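Local coordinates for TRAS1 ORF2p (Bombyx mori, PDB 1WDU), which forms the endonuclease domain of a telomere-specific non-LTR retrotransposon protein and, as in related elements, probably nicks target DNA for insertion, at residues 90-98 with 108-116. The protein carries 1 engineered substitution. Residues are numbered along the deposited sequence; the frame is centred on the assembly and turned at random.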
loop_
_atom_site.group_PDB
_atom_site.type_symbol
_atom_site.label_atom_id
_atom_site.label_comp_id
_atom_site.label_asym_id
_atom_site.label_seq_id
_atom_site.Cartn_x
_atom_site.Cartn_y
_atom_site.Cartn_z
ATOM N N HIS A 90 2.252 11.947 14.654
ATOM C CA HIS A 90 3.389 12.071 15.565
ATOM C C HIS A 90 3.376 11.190 16.818
ATOM O O HIS A 90 4.439 10.774 17.290
ATOM C CB HIS A 90 3.541 13.548 15.970
ATOM C CG HIS A 90 4.735 13.829 16.832
ATOM N ND1 HIS A 90 4.840 13.385 18.135
ATOM C CD2 HIS A 90 5.878 14.511 16.576
ATOM C CE1 HIS A 90 5.995 13.779 18.643
ATOM N NE2 HIS A 90 6.644 14.465 17.718
ATOM N N ASP A 91 2.194 10.887 17.351
ATOM C CA ASP A 91 2.110 10.090 18.575
ATOM C C ASP A 91 1.829 8.609 18.401
ATOM O O ASP A 91 1.953 7.839 19.353
ATOM C CB ASP A 91 1.065 10.686 19.525
ATOM C CG ASP A 91 1.459 12.062 20.039
ATOM O OD1 ASP A 91 2.606 12.220 20.506
ATOM O OD2 ASP A 91 0.619 12.980 19.984
ATOM N N LEU A 92 1.446 8.209 17.197
ATOM C CA LEU A 92 1.161 6.808 16.917
ATOM C C LEU A 92 2.360 5.904 17.222
ATOM O O LEU A 92 3.480 6.176 16.797
ATOM C CB LEU A 92 0.761 6.659 15.448
ATOM C CG LEU A 92 0.308 5.279 14.977
ATOM C CD1 LEU A 92 -0.841 4.785 15.860
ATOM C CD2 LEU A 92 -0.127 5.369 13.515
ATOM N N ASP A 93 2.119 4.833 17.968
ATOM C CA ASP A 93 3.172 3.880 18.309
ATOM C C ASP A 93 3.537 3.074 17.061
ATOM O O ASP A 93 2.669 2.536 16.370
ATOM C CB ASP A 93 2.694 2.931 19.418
ATOM C CG ASP A 93 3.043 3.430 20.815
ATOM O OD1 ASP A 93 2.889 4.642 21.074
ATOM O OD2 ASP A 93 3.465 2.607 21.659
ATOM N N VAL A 94 4.831 2.982 16.786
ATOM C CA VAL A 94 5.310 2.265 15.617
ATOM C C VAL A 94 6.355 1.204 15.952
ATOM O O VAL A 94 7.179 1.380 16.856
ATOM C CB VAL A 94 5.916 3.260 14.591
ATOM C CG1 VAL A 94 6.653 2.512 13.499
ATOM C CG2 VAL A 94 4.812 4.120 13.998
ATOM N N ILE A 95 6.311 0.096 15.223
ATOM C CA ILE A 95 7.272 -0.974 15.419
ATOM C C ILE A 95 7.769 -1.459 14.065
ATOM O O ILE A 95 6.975 -1.742 13.168
ATOM C CB ILE A 95 6.666 -2.157 16.215
ATOM C CG1 ILE A 95 7.503 -3.416 15.983
ATOM C CG2 ILE A 95 5.217 -2.366 15.832
ATOM C CD1 ILE A 95 7.101 -4.567 16.847
ATOM N N GLN A 96 9.086 -1.552 13.926
ATOM C CA GLN A 96 9.703 -1.988 12.676
ATOM C C GLN A 96 10.000 -3.482 12.642
ATOM O O GLN A 96 10.308 -4.097 13.666
ATOM C CB GLN A 96 11.026 -1.246 12.439
ATOM C CG GLN A 96 10.960 0.264 12.521
ATOM C CD GLN A 96 12.307 0.898 12.222
ATOM O OE1 GLN A 96 12.822 0.779 11.113
ATOM N NE2 GLN A 96 12.884 1.568 13.210
ATOM N N TYR A 97 9.932 -4.056 11.448
ATOM C CA TYR A 97 10.233 -5.471 11.275
ATOM C C TYR A 97 11.294 -5.652 10.193
ATOM O O TYR A 97 10.992 -6.033 9.063
ATOM C CB TYR A 97 8.967 -6.241 10.918
ATOM C CG TYR A 97 7.915 -6.168 11.995
ATOM C CD1 TYR A 97 6.834 -5.292 11.885
ATOM C CD2 TYR A 97 8.012 -6.961 13.147
ATOM C CE1 TYR A 97 5.868 -5.208 12.894
ATOM C CE2 TYR A 97 7.062 -6.882 14.159
ATOM C CZ TYR A 97 5.991 -6.008 14.026
ATOM O OH TYR A 97 5.027 -5.956 15.011
ATOM N N PRO A 98 12.560 -5.370 10.533
ATOM C CA PRO A 98 13.685 -5.495 9.598
ATOM C C PRO A 98 13.725 -6.863 8.911
ATOM O O PRO A 98 14.070 -6.962 7.741
ATOM C CB PRO A 98 14.907 -5.266 10.490
ATOM C CG PRO A 98 14.383 -4.362 11.569
ATOM C CD PRO A 98 13.027 -4.955 11.870
ATOM N N VAL A 108 5.495 -2.550 8.648
ATOM C CA VAL A 108 5.520 -1.747 9.858
ATOM C C VAL A 108 4.244 -1.906 10.661
ATOM O O VAL A 108 3.147 -1.858 10.102
ATOM C CB VAL A 108 5.717 -0.257 9.503
ATOM C CG1 VAL A 108 4.997 0.625 10.495
ATOM C CG2 VAL A 108 7.203 0.065 9.473
ATOM N N GLY A 109 4.395 -2.094 11.972
ATOM C CA GLY A 109 3.236 -2.218 12.835
ATOM C C GLY A 109 2.891 -0.878 13.474
ATOM O O GLY A 109 3.778 -0.057 13.717
ATOM N N ILE A 110 1.600 -0.639 13.699
ATOM C CA ILE A 110 1.123 0.577 14.358
ATOM C C ILE A 110 0.261 0.090 15.515
ATOM O O ILE A 110 -0.460 -0.908 15.397
ATOM C CB ILE A 110 0.267 1.492 13.440
ATOM C CG1 ILE A 110 -0.858 0.689 12.782
ATOM C CG2 ILE A 110 1.156 2.186 12.404
ATOM C CD1 ILE A 110 -1.736 1.543 11.878
ATOM N N ARG A 111 0.322 0.795 16.634
ATOM C CA ARG A 111 -0.417 0.375 17.810
ATOM C C ARG A 111 -1.095 1.522 18.543
ATOM O O ARG A 111 -0.556 2.623 18.627
ATOM C CB ARG A 111 0.557 -0.354 18.745
ATOM C CG ARG A 111 0.006 -0.758 20.092
ATOM C CD ARG A 111 1.157 -1.129 21.017
ATOM N NE ARG A 111 0.742 -1.265 22.412
ATOM C CZ ARG A 111 0.027 -2.281 22.890
ATOM N NH1 ARG A 111 -0.356 -3.265 22.085
ATOM N NH2 ARG A 111 -0.305 -2.312 24.177
ATOM N N THR A 112 -2.293 1.245 19.051
ATOM C CA THR A 112 -3.089 2.195 19.833
ATOM C C THR A 112 -3.831 1.350 20.873
ATOM O O THR A 112 -3.759 0.119 20.835
ATOM C CB THR A 112 -4.141 2.945 18.974
ATOM O OG1 THR A 112 -5.084 2.012 18.433
ATOM C CG2 THR A 112 -3.472 3.700 17.840
ATOM N N ARG A 113 -4.534 2.000 21.799
ATOM C CA ARG A 113 -5.288 1.270 22.825
ATOM C C ARG A 113 -6.270 0.319 22.147
ATOM O O ARG A 113 -6.464 -0.819 22.579
ATOM C CB ARG A 113 -6.089 2.233 23.717
ATOM C CG ARG A 113 -5.421 2.660 25.026
ATOM C CD ARG A 113 -4.472 3.834 24.839
ATOM N NE ARG A 113 -4.439 4.695 26.023
ATOM C CZ ARG A 113 -3.765 5.840 26.099
ATOM N NH1 ARG A 113 -3.057 6.266 25.059
ATOM N NH2 ARG A 113 -3.812 6.569 27.209
ATOM N N ALA A 114 -6.876 0.812 21.071
ATOM C CA ALA A 114 -7.867 0.072 20.298
ATOM C C ALA A 114 -7.366 -1.192 19.600
ATOM O O ALA A 114 -8.090 -2.185 19.527
ATOM C CB ALA A 114 -8.496 1.006 19.275
ATOM N N TRP A 115 -6.144 -1.158 19.077
ATOM C CA TRP A 115 -5.602 -2.312 18.368
ATOM C C TRP A 115 -4.139 -2.186 17.970
ATOM O O TRP A 115 -3.481 -1.193 18.267
ATOM C CB TRP A 115 -6.433 -2.578 17.104
ATOM C CG TRP A 115 -6.858 -1.336 16.337
ATOM C CD1 TRP A 115 -8.136 -0.983 16.011
ATOM C CD2 TRP A 115 -6.009 -0.307 15.789
ATOM N NE1 TRP A 115 -8.142 0.192 15.297
ATOM C CE2 TRP A 115 -6.851 0.630 15.147
ATOM C CE3 TRP A 115 -4.623 -0.089 15.776
ATOM C CZ2 TRP A 115 -6.352 1.772 14.500
ATOM C CZ3 TRP A 115 -4.126 1.048 15.130
ATOM C CH2 TRP A 115 -4.992 1.962 14.502
ATOM N N GLU A 116 -3.638 -3.220 17.302
ATOM C CA GLU A 116 -2.270 -3.240 16.802
ATOM C C GLU A 116 -2.369 -3.809 15.392
ATOM O O GLU A 116 -2.794 -4.950 15.206
ATOM C CB GLU A 116 -1.373 -4.124 17.663
ATOM C CG GLU A 116 0.109 -3.899 17.388
ATOM C CD GLU A 116 1.009 -4.655 18.346
ATOM O OE1 GLU A 116 0.672 -4.706 19.550
ATOM O OE2 GLU A 116 2.053 -5.185 17.900
#
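With CG swung away from its backbone N (chi1 -175°), Leu92 reaches across to Ile110, whose CG2 lies opposite its own carbonyl carbon and faces Leu92 CD2 at 3.6 Å. The other branch, CD1, comes obliquely against Thr112 CG2 at 3.5 Å and also touches the Arg111 carbonyl oxygen. Beyond Leu92 the two strands run as an antiparallel beta hairpin, 93-96 pairing with 108-111. Arg111 N donates to Asp93 O, while Gly109 and Ile95 exchange both backbone bonds: Ile95 N to Gly109 O at 3.0 Å, and Gly109 N to Ile95 O at 2.9 Å. Between these hydrogen-bonded pairs sits the non-hydrogen-bonded pair Val94-Ile110, where Ile110 CA and Val94 CA make CA-H...O contacts to Asp93 O and Gly109 O.

The face bearing Val94, Val108 and Ile110 is largely apolar: Val94 CG1 lies 3.9 Å from Val108 CG1, and Phe71, Ile85 and Val87 of the neighbouring six-stranded sheet pack onto these valines. On the other face Ile95 CG2 lies 3.4 Å from Gly109 O and also touches Gly109 CA, and the Tyr97 ring turns its edge, through CE1, to Gly109 N. Farther along, Asp93 CB meets Arg111 CB at 4.0 Å, and NH1 of Arg111, extended as far as NE, forms a bent salt bridge with Glu116 OE1 (3.1 Å), anti and somewhat out of the carboxylate plane. The hairpin is thus two-sided: Val94 and Val108 pack against the six-stranded sheet, while the other face is mixed, ending in charges where Asp93 may add a weaker electrostatic pull on Arg111.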